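Local coordinates for protein CurF (Lyngbya majuscula, PDB 5DP2) that probably catalyses NADPH-dependent cyclopropane ring formation during curacin A biosynthesis, as an unusual member of the enoyl reductase family, at residues F140-A154 against K275-R287. Numbering follows the deposited sequence.
With NAP (NADP nicotinamide-adenine-dinucleotide phosphate), chain B.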
ATOM      1  N   PHE A 140      -5.663   4.254  -1.039  1.00  4.94           N
ATOM      2  CA  PHE A 140      -5.361   3.654  -2.344  1.00  4.78           C
ATOM      3  C   PHE A 140      -4.418   2.449  -2.302  1.00  4.40           C
ATOM      4  O   PHE A 140      -4.809   1.333  -2.658  1.00  4.71           O
ATOM      5  CB  PHE A 140      -4.822   4.738  -3.309  1.00  4.81           C
ATOM      6  CG  PHE A 140      -4.537   4.232  -4.689  1.00  4.86           C
ATOM      7  CD1 PHE A 140      -5.559   4.111  -5.638  1.00  5.58           C
ATOM      8  CD2 PHE A 140      -3.259   3.839  -5.060  1.00  5.19           C
ATOM      9  CE1 PHE A 140      -5.293   3.611  -6.898  1.00  6.25           C
ATOM     10  CE2 PHE A 140      -2.987   3.345  -6.327  1.00  5.86           C
ATOM     11  CZ  PHE A 140      -4.017   3.219  -7.241  1.00  6.51           C
ATOM     12  N   MET A 141      -3.152   2.642  -1.934  1.00  4.59           N
ATOM     13  CA  MET A 141      -2.241   1.540  -2.122  0.65  4.62           C
ATOM     14  C   MET A 141      -2.593   0.365  -1.200  1.00  4.35           C
ATOM     15  O   MET A 141      -2.566  -0.801  -1.621  1.00  5.15           O
ATOM     16  CB  MET A 141      -0.801   1.999  -1.950  0.65  5.42           C
ATOM     17  CG  MET A 141       0.218   0.966  -2.330  0.65  6.13           C
ATOM     18  SD  MET A 141       0.210   0.381  -4.025  0.65  8.69           S
ATOM     19  CE  MET A 141       1.062   1.727  -4.836  0.65 10.48           C
ATOM     20  N   SER A 142      -2.911   0.644   0.053  1.00  4.33           N
ATOM     21  CA  SER A 142      -3.140  -0.447   1.009  1.00  4.49           C
ATOM     22  C   SER A 142      -4.398  -1.261   0.657  1.00  4.10           C
ATOM     23  O   SER A 142      -4.359  -2.492   0.645  1.00  4.36           O
ATOM     24  CB  SER A 142      -3.191   0.085   2.429  1.00  4.95           C
ATOM     25  OG  SER A 142      -1.982   0.717   2.804  1.00  5.66           O
ATOM     26  N   PHE A 143      -5.520  -0.575   0.414  1.00  4.15           N
ATOM     27  CA  PHE A 143      -6.739  -1.300   0.066  1.00  4.36           C
ATOM     28  C   PHE A 143      -6.700  -1.901  -1.314  1.00  4.12           C
ATOM     29  O   PHE A 143      -7.281  -2.977  -1.518  1.00  4.60           O
ATOM     30  CB  PHE A 143      -8.004  -0.447   0.247  1.00  4.47           C
ATOM     31  CG  PHE A 143      -8.440  -0.293   1.684  1.00  4.59           C
ATOM     32  CD1 PHE A 143      -9.290  -1.231   2.257  1.00  5.60           C
ATOM     33  CD2 PHE A 143      -7.988   0.757   2.455  1.00  5.27           C
ATOM     34  CE1 PHE A 143      -9.721  -1.088   3.569  1.00  6.53           C
ATOM     35  CE2 PHE A 143      -8.440   0.916   3.766  1.00  6.61           C
ATOM     36  CZ  PHE A 143      -9.309  -0.012   4.315  1.00  7.19           C
ATOM     37  N   PHE A 144      -6.107  -1.230  -2.313  1.00  4.10           N
ATOM     38  CA  PHE A 144      -6.097  -1.823  -3.643  1.00  4.31           C
ATOM     39  C   PHE A 144      -5.254  -3.102  -3.631  1.00  4.52           C
ATOM     40  O   PHE A 144      -5.619  -4.106  -4.252  1.00  5.03           O
ATOM     41  CB  PHE A 144      -5.647  -0.831  -4.727  1.00  4.66           C
ATOM     42  CG  PHE A 144      -6.702   0.178  -5.136  1.00  4.94           C
ATOM     43  CD1 PHE A 144      -7.413   0.947  -4.220  1.00  5.18           C
ATOM     44  CD2 PHE A 144      -6.966   0.392  -6.492  1.00  6.04           C
ATOM     45  CE1 PHE A 144      -8.351   1.879  -4.622  1.00  6.18           C
ATOM     46  CE2 PHE A 144      -7.907   1.328  -6.901  1.00  6.42           C
ATOM     47  CZ  PHE A 144      -8.592   2.070  -5.972  1.00  6.28           C
ATOM     48  N   THR A 145      -4.114  -3.081  -2.905  1.00  4.57           N
ATOM     49  CA  THR A 145      -3.265  -4.268  -2.784  1.00  4.82           C
ATOM     50  C   THR A 145      -4.011  -5.398  -2.091  1.00  4.71           C
ATOM     51  O   THR A 145      -4.032  -6.539  -2.559  1.00  5.22           O
ATOM     52  CB  THR A 145      -1.996  -3.897  -1.995  1.00  5.23           C
ATOM     53  OG1 THR A 145      -1.248  -2.904  -2.709  1.00  6.01           O
ATOM     54  CG2 THR A 145      -1.078  -5.090  -1.797  1.00  6.13           C
ATOM     55  N   ALA A 146      -4.609  -5.083  -0.938  1.00  4.67           N
ATOM     56  CA  ALA A 146      -5.291  -6.115  -0.164  1.00  5.09           C
ATOM     57  C   ALA A 146      -6.509  -6.669  -0.909  1.00  4.94           C
ATOM     58  O   ALA A 146      -6.789  -7.865  -0.847  1.00  5.45           O
ATOM     59  CB  ALA A 146      -5.658  -5.594   1.201  1.00  6.03           C
ATOM     60  N   TYR A 147      -7.254  -5.809  -1.606  1.00  4.84           N
ATOM     61  CA  TYR A 147      -8.428  -6.275  -2.344  1.00  5.17           C
ATOM     62  C   TYR A 147      -8.023  -7.149  -3.515  1.00  4.93           C
ATOM     63  O   TYR A 147      -8.603  -8.219  -3.749  1.00  5.41           O
ATOM     64  CB  TYR A 147      -9.248  -5.066  -2.830  1.00  5.59           C
ATOM     65  CG  TYR A 147     -10.570  -5.462  -3.456  1.00  6.14           C
ATOM     66  CD1 TYR A 147     -11.688  -5.690  -2.676  1.00  8.45           C
ATOM     67  CD2 TYR A 147     -10.708  -5.593  -4.824  1.00  9.16           C
ATOM     68  CE1 TYR A 147     -12.905  -6.025  -3.232  1.00 10.29           C
ATOM     69  CE2 TYR A 147     -11.928  -5.956  -5.395  1.00 10.53           C
ATOM     70  CZ  TYR A 147     -13.022  -6.172  -4.583  1.00  9.82           C
ATOM     71  OH  TYR A 147     -14.255  -6.520  -5.116  1.00 13.00           O
ATOM     72  N   TYR A 148      -7.019  -6.717  -4.289  1.00  5.17           N
ATOM     73  CA  TYR A 148      -6.574  -7.537  -5.406  1.00  5.39           C
ATOM     74  C   TYR A 148      -6.128  -8.910  -4.925  1.00  5.21           C
ATOM     75  O   TYR A 148      -6.489  -9.942  -5.494  1.00  6.04           O
ATOM     76  CB  TYR A 148      -5.465  -6.806  -6.175  1.00  5.56           C
ATOM     77  CG  TYR A 148      -5.034  -7.542  -7.396  1.00  6.17           C
ATOM     78  CD1 TYR A 148      -5.930  -7.829  -8.421  1.00  7.49           C
ATOM     79  CD2 TYR A 148      -3.712  -7.956  -7.550  1.00  6.39           C
ATOM     80  CE1 TYR A 148      -5.539  -8.495  -9.563  1.00  8.72           C
ATOM     81  CE2 TYR A 148      -3.301  -8.611  -8.699  1.00  7.77           C
ATOM     82  CZ  TYR A 148      -4.213  -8.882  -9.709  1.00  8.21           C
ATOM     83  OH  TYR A 148      -3.818  -9.546 -10.855  1.00 12.22           O
ATOM     84  N   GLY A 149      -5.326  -8.940  -3.855  1.00  5.07           N
ATOM     85  CA  GLY A 149      -4.848 -10.216  -3.348  1.00  5.49           C
ATOM     86  C   GLY A 149      -5.950 -11.100  -2.782  1.00  5.31           C
ATOM     87  O   GLY A 149      -6.015 -12.298  -3.083  1.00  6.29           O
ATOM     88  N   LEU A 150      -6.751 -10.546  -1.871  1.00  5.31           N
ATOM     89  CA  LEU A 150      -7.752 -11.351  -1.151  1.00  5.54           C
ATOM     90  C   LEU A 150      -8.971 -11.704  -2.000  1.00  5.87           C
ATOM     91  O   LEU A 150      -9.501 -12.803  -1.881  1.00  7.19           O
ATOM     92  CB  LEU A 150      -8.204 -10.654   0.119  1.00  5.16           C
ATOM     93  CG  LEU A 150      -7.146 -10.478   1.223  1.00  5.79           C
ATOM     94  CD1 LEU A 150      -7.679  -9.558   2.282  1.00  7.71           C
ATOM     95  CD2 LEU A 150      -6.705 -11.794   1.818  1.00  6.99           C
ATOM     96  N   HIS A 151      -9.446 -10.747  -2.797  1.00  6.25           N
ATOM     97  CA  HIS A 151     -10.643 -10.939  -3.601  1.00  6.86           C
ATOM     98  C   HIS A 151     -10.302 -11.495  -4.976  1.00  6.73           C
ATOM     99  O   HIS A 151     -10.725 -12.577  -5.344  1.00  9.92           O
ATOM    100  CB  HIS A 151     -11.447  -9.649  -3.691  1.00  7.25           C
ATOM    101  CG  HIS A 151     -12.651  -9.731  -4.574  1.00  9.86           C
ATOM    102  ND1 HIS A 151     -12.614  -9.412  -5.915  1.00 13.72           N
ATOM    103  CD2 HIS A 151     -13.932 -10.069  -4.312  1.00 14.79           C
ATOM    104  CE1 HIS A 151     -13.812  -9.576  -6.449  1.00 15.97           C
ATOM    105  NE2 HIS A 151     -14.632  -9.975  -5.497  1.00 16.83           N
ATOM    106  N   ASN A 152      -9.531 -10.760  -5.782  1.00  6.13           N
ATOM    107  CA  ASN A 152      -9.347 -11.171  -7.169  1.00  7.02           C
ATOM    108  C   ASN A 152      -8.550 -12.470  -7.292  1.00  6.97           C
ATOM    109  O   ASN A 152      -8.865 -13.316  -8.109  1.00  9.14           O
ATOM    110  CB  ASN A 152      -8.664 -10.086  -8.006  1.00  7.71           C
ATOM    111  CG  ASN A 152      -9.533  -8.874  -8.250  1.00  9.22           C
ATOM    112  OD1 ASN A 152     -10.166  -8.371  -7.351  1.00 14.82           O
ATOM    113  ND2 ASN A 152      -9.456  -8.334  -9.461  1.00 12.41           N
ATOM    114  N   LEU A 153      -7.467 -12.578  -6.513  1.00  6.27           N
ATOM    115  CA  LEU A 153      -6.557 -13.709  -6.646  1.00  6.74           C
ATOM    116  C   LEU A 153      -6.956 -14.886  -5.761  1.00  6.93           C
ATOM    117  O   LEU A 153      -7.270 -15.961  -6.272  1.00  8.44           O
ATOM    118  CB  LEU A 153      -5.095 -13.285  -6.407  1.00  6.58           C
ATOM    119  CG  LEU A 153      -4.564 -12.217  -7.409  1.00  7.19           C
ATOM    120  CD1 LEU A 153      -3.120 -11.910  -7.078  1.00  8.15           C
ATOM    121  CD2 LEU A 153      -4.748 -12.642  -8.857  1.00  9.17           C
ATOM    122  N   ALA A 154      -6.967 -14.672  -4.449  1.00  6.60           N
ATOM    123  CA  ALA A 154      -7.276 -15.761  -3.529  1.00  6.87           C
ATOM    124  C   ALA A 154      -8.752 -16.120  -3.435  1.00  6.57           C
ATOM    125  O   ALA A 154      -9.071 -17.217  -2.997  1.00  7.51           O
ATOM    126  CB  ALA A 154      -6.725 -15.482  -2.165  1.00  7.93           C
ATOM    127  N   LYS A 275      -1.778 -22.842  -4.165  1.00  6.44           N
ATOM    128  CA  LYS A 275      -1.912 -21.846  -5.197  0.58  6.82           C
ATOM    129  C   LYS A 275      -1.102 -20.620  -4.759  1.00  6.21           C
ATOM    130  O   LYS A 275      -1.379 -20.033  -3.727  1.00  8.60           O
ATOM    131  CB  LYS A 275      -3.396 -21.540  -5.412  0.58  8.97           C
ATOM    132  CG  LYS A 275      -4.284 -22.803  -5.559  0.58 10.45           C
ATOM    133  CD  LYS A 275      -3.837 -23.683  -6.724  0.58 12.88           C
ATOM    134  CE  LYS A 275      -4.756 -24.867  -7.042  0.58 14.35           C
ATOM    135  NZ  LYS A 275      -4.691 -25.971  -6.047  0.58 16.53           N
ATOM    136  N   TYR A 276      -0.126 -20.229  -5.562  1.00  6.62           N
ATOM    137  CA  TYR A 276       0.837 -19.178  -5.204  1.00  5.89           C
ATOM    138  C   TYR A 276       0.564 -17.919  -6.023  1.00  5.84           C
ATOM    139  O   TYR A 276       0.501 -17.977  -7.258  1.00  7.05           O
ATOM    140  CB  TYR A 276       2.245 -19.705  -5.469  1.00  6.74           C
ATOM    141  CG  TYR A 276       3.379 -18.734  -5.190  1.00  6.26           C
ATOM    142  CD1 TYR A 276       3.420 -17.952  -4.051  1.00  6.29           C
ATOM    143  CD2 TYR A 276       4.420 -18.620  -6.096  1.00  6.65           C
ATOM    144  CE1 TYR A 276       4.499 -17.114  -3.805  1.00  6.16           C
ATOM    145  CE2 TYR A 276       5.497 -17.781  -5.868  1.00  6.35           C
ATOM    146  CZ  TYR A 276       5.538 -17.035  -4.711  1.00  6.06           C
ATOM    147  OH  TYR A 276       6.595 -16.201  -4.422  1.00  7.18           O
ATOM    148  N   PHE A 277       0.425 -16.794  -5.310  1.00  5.20           N
ATOM    149  CA  PHE A 277       0.044 -15.518  -5.879  1.00  5.59           C
ATOM    150  C   PHE A 277       1.003 -14.391  -5.452  1.00  5.49           C
ATOM    151  O   PHE A 277       0.672 -13.551  -4.628  1.00  5.93           O
ATOM    152  CB  PHE A 277      -1.382 -15.151  -5.488  1.00  6.67           C
ATOM    153  CG  PHE A 277      -2.411 -16.099  -6.003  1.00  7.48           C
ATOM    154  CD1 PHE A 277      -2.693 -16.145  -7.351  1.00  9.04           C
ATOM    155  CD2 PHE A 277      -3.131 -16.929  -5.134  1.00  9.42           C
ATOM    156  CE1 PHE A 277      -3.674 -17.001  -7.849  1.00 10.41           C
ATOM    157  CE2 PHE A 277      -4.117 -17.770  -5.609  1.00 10.59           C
ATOM    158  CZ  PHE A 277      -4.359 -17.829  -6.965  1.00 11.13           C
ATOM    159  N   PRO A 278       2.211 -14.347  -6.066  1.00  5.38           N
ATOM    160  CA  PRO A 278       3.064 -13.182  -5.907  1.00  5.57           C
ATOM    161  C   PRO A 278       2.621 -12.086  -6.875  1.00  5.68           C
ATOM    162  O   PRO A 278       2.251 -12.388  -8.031  1.00  7.00           O
ATOM    163  CB  PRO A 278       4.443 -13.724  -6.326  1.00  6.26           C
ATOM    164  CG  PRO A 278       4.143 -14.753  -7.387  1.00  6.38           C
ATOM    165  CD  PRO A 278       2.804 -15.365  -6.943  1.00  6.12           C
ATOM    166  N   PHE A 279       2.680 -10.826  -6.458  1.00  5.62           N
ATOM    167  CA  PHE A 279       2.370  -9.755  -7.392  1.00  5.86           C
ATOM    168  C   PHE A 279       2.980  -8.461  -6.911  1.00  6.05           C
ATOM    169  O   PHE A 279       3.331  -8.315  -5.734  1.00  6.58           O
ATOM    170  CB  PHE A 279       0.850  -9.577  -7.622  1.00  6.46           C
ATOM    171  CG  PHE A 279       0.060  -9.188  -6.385  1.00  5.88           C
ATOM    172  CD1 PHE A 279      -0.442 -10.142  -5.526  1.00  7.21           C
ATOM    173  CD2 PHE A 279      -0.213  -7.865  -6.094  1.00  6.85           C
ATOM    174  CE1 PHE A 279      -1.200  -9.772  -4.424  1.00  8.00           C
ATOM    175  CE2 PHE A 279      -0.939  -7.506  -4.971  1.00  7.30           C
ATOM    176  CZ  PHE A 279      -1.445  -8.465  -4.140  1.00  6.76           C
ATOM    177  N   ASP A 280       3.073  -7.494  -7.834  1.00  7.11           N
ATOM    178  CA  ASP A 280       3.569  -6.152  -7.559  1.00  6.96           C
ATOM    179  C   ASP A 280       2.586  -5.162  -8.166  1.00  6.27           C
ATOM    180  O   ASP A 280       2.433  -5.092  -9.403  1.00  7.02           O
ATOM    181  CB  ASP A 280       4.998  -5.962  -8.094  1.00  8.15           C
ATOM    182  CG  ASP A 280       5.593  -4.609  -7.700  1.00 10.62           C
ATOM    183  OD1 ASP A 280       4.831  -3.645  -7.606  1.00 16.72           O
ATOM    184  OD2 ASP A 280       6.827  -4.506  -7.491  1.00 11.92           O
ATOM    185  N   MET A 281       1.883  -4.446  -7.301  1.00  6.44           N
ATOM    186  CA  MET A 281       0.856  -3.526  -7.785  1.00  6.40           C
ATOM    187  C   MET A 281       1.386  -2.443  -8.695  1.00  6.28           C
ATOM    188  O   MET A 281       0.698  -2.029  -9.631  1.00  7.16           O
ATOM    189  CB  MET A 281       0.120  -2.894  -6.620  1.00  7.60           C
ATOM    190  CG  MET A 281      -0.688  -3.865  -5.811  1.00  8.18           C
ATOM    191  SD  MET A 281      -2.115  -4.584  -6.684  1.00  8.01           S
ATOM    192  CE  MET A 281      -3.250  -3.217  -6.561  1.00  9.46           C
ATOM    193  N   SER A 282       2.599  -1.953  -8.418  1.00  6.92           N
ATOM    194  CA  SER A 282       3.177  -0.959  -9.315  1.00  7.41           C
ATOM    195  C   SER A 282       3.300  -1.490 -10.752  1.00  7.20           C
ATOM    196  O   SER A 282       2.959  -0.789 -11.713  1.00  8.42           O
ATOM    197  CB  SER A 282       4.488  -0.417  -8.745  1.00  8.24           C
ATOM    198  OG  SER A 282       5.496  -1.375  -8.662  1.00 11.16           O
ATOM    199  N   ASP A 283       3.732  -2.751 -10.905  1.00  7.14           N
ATOM    200  CA  ASP A 283       3.769  -3.352 -12.210  1.00  7.69           C
ATOM    201  C   ASP A 283       2.371  -3.427 -12.845  1.00  7.67           C
ATOM    202  O   ASP A 283       2.177  -3.197 -14.036  1.00  8.99           O
ATOM    203  CB  ASP A 283       4.311  -4.795 -12.173  1.00  8.29           C
ATOM    204  CG  ASP A 283       5.791  -4.928 -11.866  1.00  9.20           C
ATOM    205  OD1 ASP A 283       6.540  -3.966 -12.101  1.00 10.41           O
ATOM    206  OD2 ASP A 283       6.180  -6.029 -11.397  1.00 10.52           O
ATOM    207  N   GLU A 284       1.376  -3.792 -12.014  1.00  6.95           N
ATOM    208  CA  GLU A 284      -0.009  -3.907 -12.518  1.00  7.38           C
ATOM    209  C   GLU A 284      -0.546  -2.562 -12.985  1.00  7.65           C
ATOM    210  O   GLU A 284      -1.281  -2.505 -14.001  1.00  9.10           O
ATOM    211  CB  GLU A 284      -0.912  -4.503 -11.440  1.00  7.80           C
ATOM    212  CG  GLU A 284      -0.535  -5.914 -11.017  1.00  8.54           C
ATOM    213  CD  GLU A 284      -0.703  -6.941 -12.100  1.00 10.73           C
ATOM    214  OE1 GLU A 284      -1.590  -6.769 -12.985  1.00 13.85           O
ATOM    215  OE2 GLU A 284       0.051  -7.936 -12.095  1.00 12.62           O
ATOM    216  N   PHE A 285      -0.254  -1.489 -12.242  1.00  7.20           N
ATOM    217  CA  PHE A 285      -0.747  -0.162 -12.599  1.00  7.96           C
ATOM    218  C   PHE A 285      -0.148   0.319 -13.935  1.00  9.75           C
ATOM    219  O   PHE A 285      -0.865   0.883 -14.761  1.00 14.29           O
ATOM    220  CB  PHE A 285      -0.470   0.844 -11.481  1.00  8.36           C
ATOM    221  CG  PHE A 285      -1.218   0.576 -10.186  1.00  7.64           C
ATOM    222  CD1 PHE A 285      -2.554   0.234 -10.185  1.00  8.39           C
ATOM    223  CD2 PHE A 285      -0.583   0.714  -8.966  1.00  8.69           C
ATOM    224  CE1 PHE A 285      -3.240   0.010  -8.997  1.00  9.72           C
ATOM    225  CE2 PHE A 285      -1.274   0.505  -7.787  1.00 10.16           C
ATOM    226  CZ  PHE A 285      -2.591   0.158  -7.797  1.00 10.20           C
ATOM    227  N   VAL A 286       1.140   0.083 -14.137  1.00  9.18           N
ATOM    228  CA  VAL A 286       1.819   0.479 -15.383  0.62 10.57           C
ATOM    229  C   VAL A 286       1.344  -0.365 -16.554  1.00 10.79           C
ATOM    230  O   VAL A 286       1.226   0.107 -17.698  1.00 12.98           O
ATOM    231  CB  VAL A 286       3.348   0.350 -15.226  0.62 11.49           C
ATOM    232  CG1 VAL A 286       4.063   0.530 -16.563  0.62 12.00           C
ATOM    233  CG2 VAL A 286       3.833   1.368 -14.219  0.62 11.70           C
ATOM    234  N   ARG A 287       1.078  -1.641 -16.285  1.00 10.36           N
ATOM    235  CA  ARG A 287       0.634  -2.563 -17.316  1.00 10.54           C
ATOM    236  C   ARG A 287      -0.715  -2.171 -17.948  1.00 12.17           C
ATOM    237  O   ARG A 287      -0.896  -2.309 -19.154  1.00 14.74           O
ATOM    238  CB  ARG A 287       0.570  -3.946 -16.697  1.00 10.91           C
ATOM    239  CG  ARG A 287       0.042  -5.037 -17.577  1.00 11.65           C
ATOM    240  CD  ARG A 287      -0.021  -6.385 -16.809  1.00 12.18           C
ATOM    241  NE  ARG A 287      -0.652  -7.410 -17.585  1.00 11.26           N
ATOM    242  CZ  ARG A 287      -1.966  -7.544 -17.718  1.00 10.04           C
ATOM    243  NH1 ARG A 287      -2.810  -6.778 -17.056  1.00 11.06           N
ATOM    244  NH2 ARG A 287      -2.430  -8.433 -18.574  1.00 11.01           N
TER
HETATM  245  PA  NAP B 401       3.687  -1.386   6.689  0.91  5.73           P
HETATM  246  O1A NAP B 401       2.907  -0.265   7.285  0.91  5.89           O
HETATM  247  O2A NAP B 401       3.096  -2.748   6.660  0.91  7.21           O
HETATM  248  O5B NAP B 401       5.109  -1.400   7.419  0.91  6.09           O
HETATM  249  C5B NAP B 401       5.976  -2.539   7.333  0.91  6.88           C
HETATM  250  C4B NAP B 401       5.525  -3.689   8.208  0.91  6.87           C
HETATM  251  O4B NAP B 401       6.533  -4.673   8.197  0.91  8.01           O
HETATM  252  C3B NAP B 401       5.260  -3.312   9.635  0.91  7.47           C
HETATM  253  O3B NAP B 401       3.870  -3.521   9.900  0.91  8.85           O
HETATM  254  C2B NAP B 401       6.149  -4.247  10.478  0.91  6.26           C
HETATM  255  O2B NAP B 401       5.560  -4.913  11.559  0.91  6.50           O
HETATM  256  C1B NAP B 401       6.544  -5.322   9.486  0.91  6.89           C
HETATM  257  N9A NAP B 401       7.897  -5.836   9.655  0.91  7.20           N
HETATM  258  C8A NAP B 401       9.057  -5.299   9.140  0.91  9.94           C
HETATM  259  N7A NAP B 401      10.126  -6.048   9.497  0.91 11.23           N
HETATM  260  C5A NAP B 401       9.648  -7.066  10.227  0.91  8.87           C
HETATM  261  C6A NAP B 401      10.228  -8.191  10.885  0.91 10.50           C
HETATM  262  N6A NAP B 401      11.561  -8.388  10.832  0.91 14.12           N
HETATM  263  N1A NAP B 401       9.427  -9.028  11.532  0.91 10.48           N
HETATM  264  C2A NAP B 401       8.109  -8.801  11.563  0.91  8.65           C
HETATM  265  N3A NAP B 401       7.452  -7.791  10.987  0.91  6.87           N
HETATM  266  C4A NAP B 401       8.222  -6.927  10.343  0.91  6.92           C
HETATM  267  O3  NAP B 401       4.127  -1.001   5.189  0.91  5.81           O
HETATM  268  PN  NAP B 401       3.267  -1.021   3.838  0.91  5.26           P
HETATM  269  O1N NAP B 401       3.668   0.164   3.048  0.91  5.57           O
HETATM  270  O2N NAP B 401       1.812  -1.233   4.139  0.91  6.92           O
HETATM  271  O5D NAP B 401       3.866  -2.278   3.122  0.91  7.01           O
HETATM  272  C5D NAP B 401       3.639  -3.585   3.699  0.91  8.65           C
HETATM  273  C4D NAP B 401       4.623  -4.606   3.076  0.91  8.42           C
HETATM  274  O4D NAP B 401       4.107  -4.991   1.828  0.91  9.49           O
HETATM  275  C3D NAP B 401       6.024  -4.054   2.786  0.91  9.11           C
HETATM  276  O3D NAP B 401       6.950  -5.147   2.853  0.91 12.73           O
HETATM  277  C2D NAP B 401       5.892  -3.508   1.387  0.91  9.79           C
HETATM  278  O2D NAP B 401       7.165  -3.476   0.736  0.91 14.82           O
HETATM  279  C1D NAP B 401       4.934  -4.488   0.764  0.91  8.87           C
HETATM  280  N1N NAP B 401       3.965  -4.040  -0.260  0.91  8.67           N
HETATM  281  C2N NAP B 401       3.915  -4.675  -1.453  0.91  8.23           C
HETATM  282  C3N NAP B 401       3.017  -4.311  -2.452  0.91  8.37           C
HETATM  283  C7N NAP B 401       3.002  -5.047  -3.748  0.91  8.67           C
HETATM  284  O7N NAP B 401       2.339  -4.535  -4.623  0.91 11.10           O
HETATM  285  N7N NAP B 401       3.699  -6.210  -3.858  0.91  9.26           N
HETATM  286  C4N NAP B 401       2.134  -3.252  -2.215  0.91  9.36           C
HETATM  287  C5N NAP B 401       2.202  -2.617  -0.982  0.91  9.48           C
HETATM  288  C6N NAP B 401       3.123  -3.023  -0.007  0.91  9.50           C
HETATM  289  P2B NAP B 401       5.203  -4.224  12.957  0.91  6.51           P
HETATM  290  O1X NAP B 401       4.064  -3.251  12.682  0.91  6.19           O
HETATM  291  O2X NAP B 401       4.793  -5.397  13.802  0.91  6.96           O
HETATM  292  O3X NAP B 401       6.450  -3.520  13.433  0.91  7.91           O
HETATM  293  O   HOH W   1      -1.321 -10.099 -10.894  1.00 15.35           O
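Phe279 presents one ring face to Tyr148: the planes stand 89° apart with centroids separated by 5.2 Å, an edge-to-face pair led by Tyr148 CD2. Leu153 CD1 reaches Phe279 CD1 at 3.6 Å, while Thr145 O lies at the ring edge. With chi1 at 62°, CG of Phe279 stands between its own backbone N and carbonyl carbon, and the ring is turned to the helix. With no hydrogen bond joining the segments directly, the union is chiefly apolar; a water bridges Tyr148 OH and Glu284 OE2, donating to the carboxylate. Strand 275-278 is an outer strand of the six-stranded parallel Rossmann sheet, and the residues that follow, through the start of helix 281-287, bind the NADP carboxamide: Phe279 O accepts from N7N, and Met281 N donates to O7N at 2.7 Å, nearly straight at 175°. Were Phe279 cut back to an alanine, the Tyr148 edge would probably lose the face it meets and Leu153 CD1 its ring partner, opening a gap between helix and loop. Folded back at chi2 and chi3, Met281 fits as a knob among Met141, Phe144, Thr145 and Tyr148, its CE 3.8 Å from Phe144 CB. At the helix start Phe140 CZ meets Phe285 CZ at 3.4 Å; at the other end Leu153 CB makes a CH-pi contact over the Phe277 face, 4.0 Å from the centroid.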